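Local coordinates for penicillin binding protein 2X (Streptococcus thermophilus, PDB 5U47) that probably cross-links peptides of adjacent glycan strands in septal peptidoglycan as a divisome transpeptidase, and binds penicillin, at residues Ile495-Gly498 against Asn499-Val502; Leu485-Lys488 against Ser489-Ser492; Tyr60-Pro63 against Thr64-Leu68; Leu122-Thr125 against Phe126-Gly130. The protein carries 1 engineered substitution. All blocks are in the same frame, centred on the assembly; numbering follows the deposited sequence. Where two conformers were deposited one is given.

How the interactions relate
Along the chain the order is interaction 3, 4, 2, 1. Residues 60-68 and 122-130 belong to the dimerisation domain, their centres about 19 Å apart and their nearest atoms about 8 Å apart; interaction 3 precedes helix 72-86, on which the helix of interaction 4 packs. Residues 485-492 and 495-502 belong to the transpeptidase domain, with centres about 13 Å apart; the hairpin of interaction 2 leads almost directly into the turn of interaction 1, which delivers the chain to strand 503-510 at one border of the five-stranded sheet. About 78 Å separates the centres of interactions 1 and 3, on opposite sides of the chain's centre, reflecting an elongated molecule.

Interaction 1. Residues Ile495-Gly498 against Asn499-Val502; sequences IQVG and NNDV
Ile495 meets Val502 through a single methyl: its CG2 stands 4.0 Å from Val502 CG1, the two side chains crossing at about a right angle. Ile495 is buried between helix 558-572, where it touches Val562 and Asn563, and Val530 of strand 526-534. The CA-CB bond of Gln496 points away from the returning arm, and its NE2 is hydrogen-bonded to Pro493 O. Val497 meets the returning arm with both its side chain and its carbonyl. Its CG2 lies 4.1 Å from Val502 CG2, a branch that Val502 sets beside its own backbone N (chi1 -167°, CG1 anti to that N). Val497 O accepts the N-H of Asn500 at 3.0 Å, with an N-H...O angle of 159°. That bond closes a type II' beta turn, Val497 to Asn500, which reverses the chain just ahead of strand 503-510, an outermost strand of the transpeptidase-domain sheet. Inside the reversal, water 1 accepts from Val497 N at 2.9 Å and lies 2.7 Å from Asn500 O, linking the two arms. Gly498 takes the first corner with the positive phi (55°) of a II' turn. The N-H of Gly498 is hydrogen-bonded to Glu567 OE2 of helix 558-572.

Interaction 2. Residues Leu485-Lys488 against Ser489-Ser492; sequences LYNK and SEGS
Asn487 receives backbone N-H groups from the turn at two oxygens, one on its main chain and one on its side chain. Its carbonyl O takes Glu490 N at 3.1 Å, from above the carbonyl plane and not on a lone pair, together with weak bonds from Gly491 N and Ser492 N. Its side chain curls back into the same turn: CG lies anti to the backbone N (chi1 -175°), which carries OD1 to 3.1 Å from Ser489 N and 3.4 Å from Glu490 N, both weak bonds. The Glu490 N-H is therefore shared between the two oxygens. Gly491 and Ser492 both face Asn487, which makes this a G1 beta bulge, with Gly491 at the positive-phi position (66°) and the chain returning as an antiparallel hairpin between strands 486-487 and 492-493. The shortest of the bonds across the hairpin runs from Asn487 N to Ser492 O, 2.7 Å and 152° at the hydrogen. Alongside Asn487, Glu490 points the same way; its CG comes within 3.6 Å of Asn487 ND2, while the amide and carboxylate planes stand perpendicular. The Tyr486 ring lies against the returning strand, one face taking Ser492 O 3.8 Å above its plane, offset toward the rim, and Lys488 CG sits in plane at its edge. Water 2 joins the side chains of the bridged pair, 3.0 Å from Ser492 OG and weakly bound by Asn487 ND2. The side chain of Tyr486 also touches Pro480, and Asn487 touches Ile494 and Asn556.

Interaction 3. Residues Tyr60-Pro63 against Thr64-Leu68; sequences YVSP and TREKL
This is a surface hairpin-like reversal within the dimerisation domain, in the loop between strand 42-55 and helix 72-86, held mainly by backbone bonds with Ser62 as its polar hub. A type I beta turn, Ser62 to Arg65, forms the tip: Arg65 N reaches Ser62 O at 2.8 Å, from above the carbonyl plane. Behind the tip the arms are joined twice, by Ser62 N to Glu66 O at 3.0 Å and by Leu68 N to Tyr60 O at 3.1 Å, both donors lying in the carbonyl plane. These two bonds flank Val61 and Lys67 and make them a single bridged pair, and the CA-H of Val61 leans on the same Glu66 O. The Ser62 hydroxyl adds a side-chain tie. With chi1 at 77°, OG stands between its own backbone N and carbonyl carbon and accepts the N-H of Glu66 at 3.1 Å. Water 3 sits 2.7 Å from this OG and donates to Glu66 OE2, so hydroxyl and carboxylate are linked round the turn. At the base, Leu68 crosses Tyr60 at about a right angle: its CB packs 3.6 Å from Tyr60 CE2, while Leu68 O lies in the plane of the ring at its edge. Leu68 CD1 reaches along the first arm to Ser62 N, 3.7 Å away. Tyr60 ties the base to other loops, its OH bonded to Glu194 and its side chain touching Tyr103 and Thr205; Val61 meets Tyr69 just before helix 72-86, and Glu66 touches Lys132, between helix 116-128 and strand 134-143.

Interaction 4. Residues Leu122-Thr125 against Phe126-Gly130; sequences LEKT and FKDAG
A Schellman motif ends helix 116-128, and residues 122-130 are its last turns: Gly130, with positive phi (67°), is the first residue to leave the helix. Four backbone bonds, one to each carbonyl of 122-125 from the N-H four residues later, include Lys127 N to Glu123 O at 3.0 Å and Ala129 N to Thr125 O at 3.1 Å. The last of these is the most bent at the hydrogen (144°), as the helix gives way to the turn, where Gly130 N reaches back to Lys127 O. On the buried side the Phe126 ring leans back along the helix, its CG anti to the carbonyl carbon (chi1 -65°), so that CD2 comes 3.1 Å from Leu122 O and CE2 4.2 Å from Leu122 CB. Phe126 also touches Met134 and Leu122 touches Phe136, both on strand 134-143, while Leu122 and Thr125 pack on Ile81 and Lys85 of helix 72-86. Thr125 OG1 is bonded one turn back to Asp121 O. On the exposed side Lys124 is fully extended and passes Asp128, whose OD2 lies 3.6 Å from Lys124 CG. Lys124 NZ stays 5.0 Å from that OD2, too far for a salt bridge, so the attraction is probably modest; near the carboxyl end of the helix, Lys124 and Lys127 would probably interact favourably with the helix dipole, and Asp128 less so.

Interaction 1. Residues Ile495-Gly498 against Asn499-Val502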
# COMPACT_ATOMS: atom_id res chain seq x y z
N ILE A 495 6.66 24.55 7.97
CA ILE A 495 7.38 23.42 7.38
C ILE A 495 8.73 23.86 6.83
O ILE A 495 8.81 24.68 5.91
CB ILE A 495 6.52 22.68 6.35
CG1 ILE A 495 5.30 22.08 7.07
CG2 ILE A 495 7.33 21.55 5.70
CD1 ILE A 495 4.31 21.36 6.18
N GLN A 496 9.78 23.30 7.42
CA GLN A 496 11.14 23.59 7.03
C GLN A 496 11.91 22.29 6.87
O GLN A 496 11.69 21.34 7.63
CB GLN A 496 11.82 24.48 8.09
CG GLN A 496 11.19 25.85 8.25
CD GLN A 496 11.87 26.71 9.29
OE1 GLN A 496 13.08 26.58 9.52
NE2 GLN A 496 11.13 27.62 9.90
N VAL A 497 12.78 22.23 5.86
CA VAL A 497 13.63 21.07 5.60
C VAL A 497 15.02 21.64 5.27
O VAL A 497 15.27 22.09 4.14
CB VAL A 497 13.08 20.21 4.45
CG1 VAL A 497 13.93 18.97 4.26
CG2 VAL A 497 11.63 19.81 4.74
N GLY A 498 15.90 21.68 6.28
CA GLY A 498 17.21 22.32 6.11
C GLY A 498 16.98 23.75 5.64
O GLY A 498 16.15 24.46 6.21
N ASN A 499 17.69 24.15 4.59
CA ASN A 499 17.55 25.49 4.00
C ASN A 499 16.83 25.45 2.64
O ASN A 499 16.91 26.40 1.86
CB ASN A 499 18.93 26.17 3.88
CG ASN A 499 19.93 25.35 3.07
OD1 ASN A 499 19.56 24.44 2.33
ND2 ASN A 499 21.20 25.68 3.21
N ASN A 500 16.11 24.36 2.37
CA ASN A 500 15.40 24.20 1.09
C ASN A 500 14.11 24.97 1.05
O ASN A 500 13.48 25.21 2.09
CB ASN A 500 14.99 22.73 0.87
CG ASN A 500 16.13 21.83 0.51
OD1 ASN A 500 16.54 20.97 1.29
ND2 ASN A 500 16.66 22.02 -0.68
N ASP A 501 13.71 25.35 -0.17
CA ASP A 501 12.38 25.89 -0.40
C ASP A 501 11.48 24.66 -0.38
O ASP A 501 11.82 23.61 -0.95
CB ASP A 501 12.27 26.56 -1.78
CG ASP A 501 12.98 27.89 -1.86
OD1 ASP A 501 13.14 28.60 -0.83
OD2 ASP A 501 13.37 28.25 -2.98
N VAL A 502 10.32 24.79 0.27
CA VAL A 502 9.41 23.68 0.39
C VAL A 502 8.06 24.06 -0.19
O VAL A 502 7.49 25.10 0.14
CB VAL A 502 9.22 23.25 1.86
CG1 VAL A 502 8.51 21.91 1.93
CG2 VAL A 502 10.57 23.15 2.59
O HOH W 1 13.25 24.85 4.71

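Interaction 2. Residues Leu485-Lys488 against Ser489-Ser492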
# COMPACT_ATOMS: atom_id res chain seq x y z
N LEU A 485 0.41 28.40 6.16
CA LEU A 485 1.44 27.58 6.78
C LEU A 485 2.69 28.37 7.17
O LEU A 485 3.78 27.80 7.28
CB LEU A 485 1.77 26.35 5.91
CG LEU A 485 0.64 25.32 5.80
CD1 LEU A 485 1.04 24.18 4.90
CD2 LEU A 485 0.24 24.79 7.17
N TYR A 486 2.52 29.68 7.41
CA TYR A 486 3.59 30.55 7.91
C TYR A 486 3.38 30.65 9.42
O TYR A 486 2.25 30.80 9.88
CB TYR A 486 3.52 31.93 7.28
CG TYR A 486 4.62 32.88 7.70
CD1 TYR A 486 5.87 32.86 7.08
CD2 TYR A 486 4.40 33.83 8.69
CE1 TYR A 486 6.88 33.76 7.45
CE2 TYR A 486 5.40 34.73 9.06
CZ TYR A 486 6.63 34.68 8.43
OH TYR A 486 7.62 35.57 8.80
N ASN A 487 4.46 30.55 10.20
CA ASN A 487 4.34 30.62 11.65
C ASN A 487 4.62 32.05 12.09
O ASN A 487 5.78 32.45 12.26
CB ASN A 487 5.30 29.64 12.33
CG ASN A 487 5.12 29.61 13.85
OD1 ASN A 487 4.51 30.49 14.44
ND2 ASN A 487 5.67 28.58 14.48
N LYS A 488 3.56 32.82 12.28
CA LYS A 488 3.70 34.24 12.65
C LYS A 488 4.43 34.46 13.97
O LYS A 488 5.15 35.43 14.10
CB LYS A 488 2.34 34.93 12.64
CG LYS A 488 1.70 34.86 11.26
CD LYS A 488 0.42 35.65 11.10
CE LYS A 488 -0.12 35.37 9.71
NZ LYS A 488 -1.30 36.17 9.30
N SER A 489 4.26 33.53 14.91
CA SER A 489 4.94 33.59 16.21
C SER A 489 6.45 33.44 16.11
O SER A 489 7.16 33.94 16.98
CB SER A 489 4.39 32.53 17.17
OG SER A 489 3.02 32.75 17.45
N GLU A 490 6.95 32.73 15.10
CA GLU A 490 8.40 32.54 14.93
C GLU A 490 8.98 33.32 13.75
O GLU A 490 10.21 33.37 13.59
CB GLU A 490 8.76 31.05 14.77
CG GLU A 490 8.45 30.20 16.00
CD GLU A 490 9.22 30.63 17.24
OE1 GLU A 490 10.29 31.28 17.13
OE2 GLU A 490 8.75 30.32 18.36
N GLY A 491 8.12 33.95 12.96
CA GLY A 491 8.58 34.70 11.80
C GLY A 491 9.20 33.80 10.75
O GLY A 491 10.19 34.17 10.12
N SER A 492 8.62 32.62 10.54
CA SER A 492 9.17 31.68 9.56
C SER A 492 8.13 30.63 9.15
O SER A 492 7.10 30.52 9.79
CB SER A 492 10.41 30.98 10.12
OG SER A 492 10.08 30.23 11.27
O HOH W 2 8.46 28.00 12.57

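Interaction 3. Residues Tyr60-Pro63 against Thr64-Leu68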
# COMPACT_ATOMS: atom_id res chain seq x y z
N TYR A 60 2.52 -50.10 18.76
CA TYR A 60 3.44 -49.40 17.85
C TYR A 60 4.76 -50.18 17.70
O TYR A 60 5.78 -49.84 18.29
CB TYR A 60 3.67 -47.96 18.34
CG TYR A 60 4.41 -47.05 17.38
CD1 TYR A 60 3.84 -46.70 16.16
CD2 TYR A 60 5.64 -46.48 17.72
CE1 TYR A 60 4.50 -45.83 15.27
CE2 TYR A 60 6.30 -45.61 16.86
CZ TYR A 60 5.73 -45.29 15.64
OH TYR A 60 6.39 -44.43 14.78
N VAL A 61 4.70 -51.23 16.89
CA VAL A 61 5.85 -52.09 16.63
C VAL A 61 6.06 -52.26 15.13
O VAL A 61 5.14 -52.06 14.33
CB VAL A 61 5.64 -53.49 17.26
CG1 VAL A 61 5.40 -53.36 18.76
CG2 VAL A 61 4.49 -54.25 16.60
N SER A 62 7.28 -52.63 14.75
CA SER A 62 7.62 -52.89 13.35
C SER A 62 7.00 -54.23 12.96
O SER A 62 6.51 -54.96 13.82
CB SER A 62 9.14 -52.96 13.15
OG SER A 62 9.69 -54.22 13.59
N PRO A 63 7.04 -54.58 11.65
CA PRO A 63 6.53 -55.89 11.22
C PRO A 63 7.18 -57.11 11.93
O PRO A 63 6.54 -58.16 12.02
CB PRO A 63 6.84 -55.90 9.72
CG PRO A 63 6.74 -54.46 9.33
CD PRO A 63 7.26 -53.68 10.50
N THR A 64 8.42 -56.96 12.42
CA THR A 64 9.10 -58.04 13.18
C THR A 64 8.95 -57.87 14.70
O THR A 64 9.64 -58.53 15.49
CB THR A 64 10.61 -58.16 12.84
OG1 THR A 64 11.27 -56.92 13.11
CG2 THR A 64 10.80 -58.55 11.38
N ARG A 65 8.03 -56.99 15.10
CA ARG A 65 7.74 -56.68 16.50
C ARG A 65 8.84 -55.96 17.26
O ARG A 65 8.93 -56.08 18.48
CB ARG A 65 7.26 -57.92 17.28
CG ARG A 65 5.99 -58.48 16.70
CD ARG A 65 5.48 -59.66 17.49
NE ARG A 65 4.26 -60.15 16.85
CZ ARG A 65 4.22 -60.91 15.76
NH1 ARG A 65 3.05 -61.28 15.26
NH2 ARG A 65 5.35 -61.29 15.15
N GLU A 66 9.68 -55.21 16.54
CA GLU A 66 10.66 -54.35 17.21
C GLU A 66 9.80 -53.30 17.88
O GLU A 66 8.92 -52.72 17.23
CB GLU A 66 11.61 -53.65 16.22
CG GLU A 66 12.60 -52.70 16.91
CD GLU A 66 13.40 -51.82 15.96
OE1 GLU A 66 14.22 -51.03 16.46
OE2 GLU A 66 13.21 -51.91 14.72
N LYS A 67 10.04 -53.07 19.16
CA LYS A 67 9.27 -52.07 19.89
C LYS A 67 9.75 -50.67 19.46
O LYS A 67 10.93 -50.33 19.61
CB LYS A 67 9.42 -52.26 21.39
CG LYS A 67 8.95 -53.63 21.87
CD LYS A 67 9.10 -53.76 23.38
CE LYS A 67 8.58 -55.10 23.86
NZ LYS A 67 9.26 -56.24 23.20
N LEU A 68 8.83 -49.89 18.91
CA LEU A 68 9.15 -48.52 18.46
C LEU A 68 8.58 -47.46 19.40
O LEU A 68 8.74 -46.25 19.16
CB LEU A 68 8.65 -48.30 17.03
CG LEU A 68 9.18 -49.30 15.99
CD1 LEU A 68 8.52 -49.10 14.62
CD2 LEU A 68 10.70 -49.19 15.86
O HOH W 3 12.34 -53.90 13.12

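Interaction 4. Residues Leu122-Thr125 against Phe126-Gly130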
# COMPACT_ATOMS: atom_id res chain seq x y z
N LEU A 122 17.56 -32.37 22.44
CA LEU A 122 16.67 -33.44 22.95
C LEU A 122 16.76 -34.71 22.10
O LEU A 122 16.87 -35.80 22.65
CB LEU A 122 15.20 -32.99 22.99
CG LEU A 122 14.69 -32.15 24.17
CD1 LEU A 122 13.32 -31.56 23.87
CD2 LEU A 122 14.62 -32.99 25.43
N GLU A 123 16.72 -34.57 20.78
CA GLU A 123 16.82 -35.74 19.89
C GLU A 123 18.12 -36.51 20.12
O GLU A 123 18.10 -37.72 20.26
CB GLU A 123 16.73 -35.36 18.42
CG GLU A 123 15.31 -35.20 17.89
CD GLU A 123 15.27 -35.12 16.37
OE1 GLU A 123 16.08 -34.38 15.79
OE2 GLU A 123 14.42 -35.80 15.77
N LYS A 124 19.23 -35.78 20.16
CA LYS A 124 20.54 -36.39 20.41
C LYS A 124 20.56 -37.12 21.74
O LYS A 124 21.16 -38.18 21.87
CB LYS A 124 21.66 -35.33 20.38
CG LYS A 124 23.05 -35.91 20.57
CD LYS A 124 24.14 -34.85 20.47
CE LYS A 124 25.51 -35.49 20.69
NZ LYS A 124 26.63 -34.51 20.58
N THR A 125 19.87 -36.54 22.73
CA THR A 125 19.81 -37.13 24.07
C THR A 125 19.05 -38.46 24.07
O THR A 125 19.48 -39.41 24.71
CB THR A 125 19.21 -36.12 25.08
OG1 THR A 125 19.94 -34.89 25.01
CG2 THR A 125 19.29 -36.64 26.50
N PHE A 126 17.93 -38.54 23.36
CA PHE A 126 17.14 -39.79 23.30
C PHE A 126 17.88 -40.87 22.52
O PHE A 126 17.86 -42.04 22.91
CB PHE A 126 15.75 -39.57 22.69
CG PHE A 126 14.85 -38.69 23.52
CD1 PHE A 126 14.52 -39.03 24.82
CD2 PHE A 126 14.27 -37.54 22.97
CE1 PHE A 126 13.68 -38.23 25.58
CE2 PHE A 126 13.43 -36.74 23.72
CZ PHE A 126 13.13 -37.08 25.03
N LYS A 127 18.51 -40.47 21.42
CA LYS A 127 19.28 -41.40 20.58
C LYS A 127 20.43 -42.00 21.39
O LYS A 127 20.60 -43.22 21.41
CB LYS A 127 19.82 -40.67 19.33
CG LYS A 127 20.60 -41.52 18.33
CD LYS A 127 21.17 -40.68 17.18
CE LYS A 127 22.33 -39.78 17.63
NZ LYS A 127 22.71 -38.73 16.63
N ASP A 128 21.20 -41.14 22.09
CA ASP A 128 22.34 -41.61 22.92
C ASP A 128 21.88 -42.50 24.09
O ASP A 128 22.59 -43.41 24.48
CB ASP A 128 23.19 -40.44 23.45
CG ASP A 128 23.91 -39.66 22.33
OD1 ASP A 128 23.98 -40.15 21.17
OD2 ASP A 128 24.42 -38.55 22.61
N ALA A 129 20.68 -42.23 24.62
CA ALA A 129 20.10 -43.04 25.72
C ALA A 129 19.34 -44.28 25.22
O ALA A 129 18.77 -45.02 26.02
CB ALA A 129 19.18 -42.19 26.58
N GLY A 130 19.31 -44.50 23.90
CA GLY A 130 18.64 -45.67 23.33
C GLY A 130 17.12 -45.67 23.50
O GLY A 130 16.50 -46.73 23.51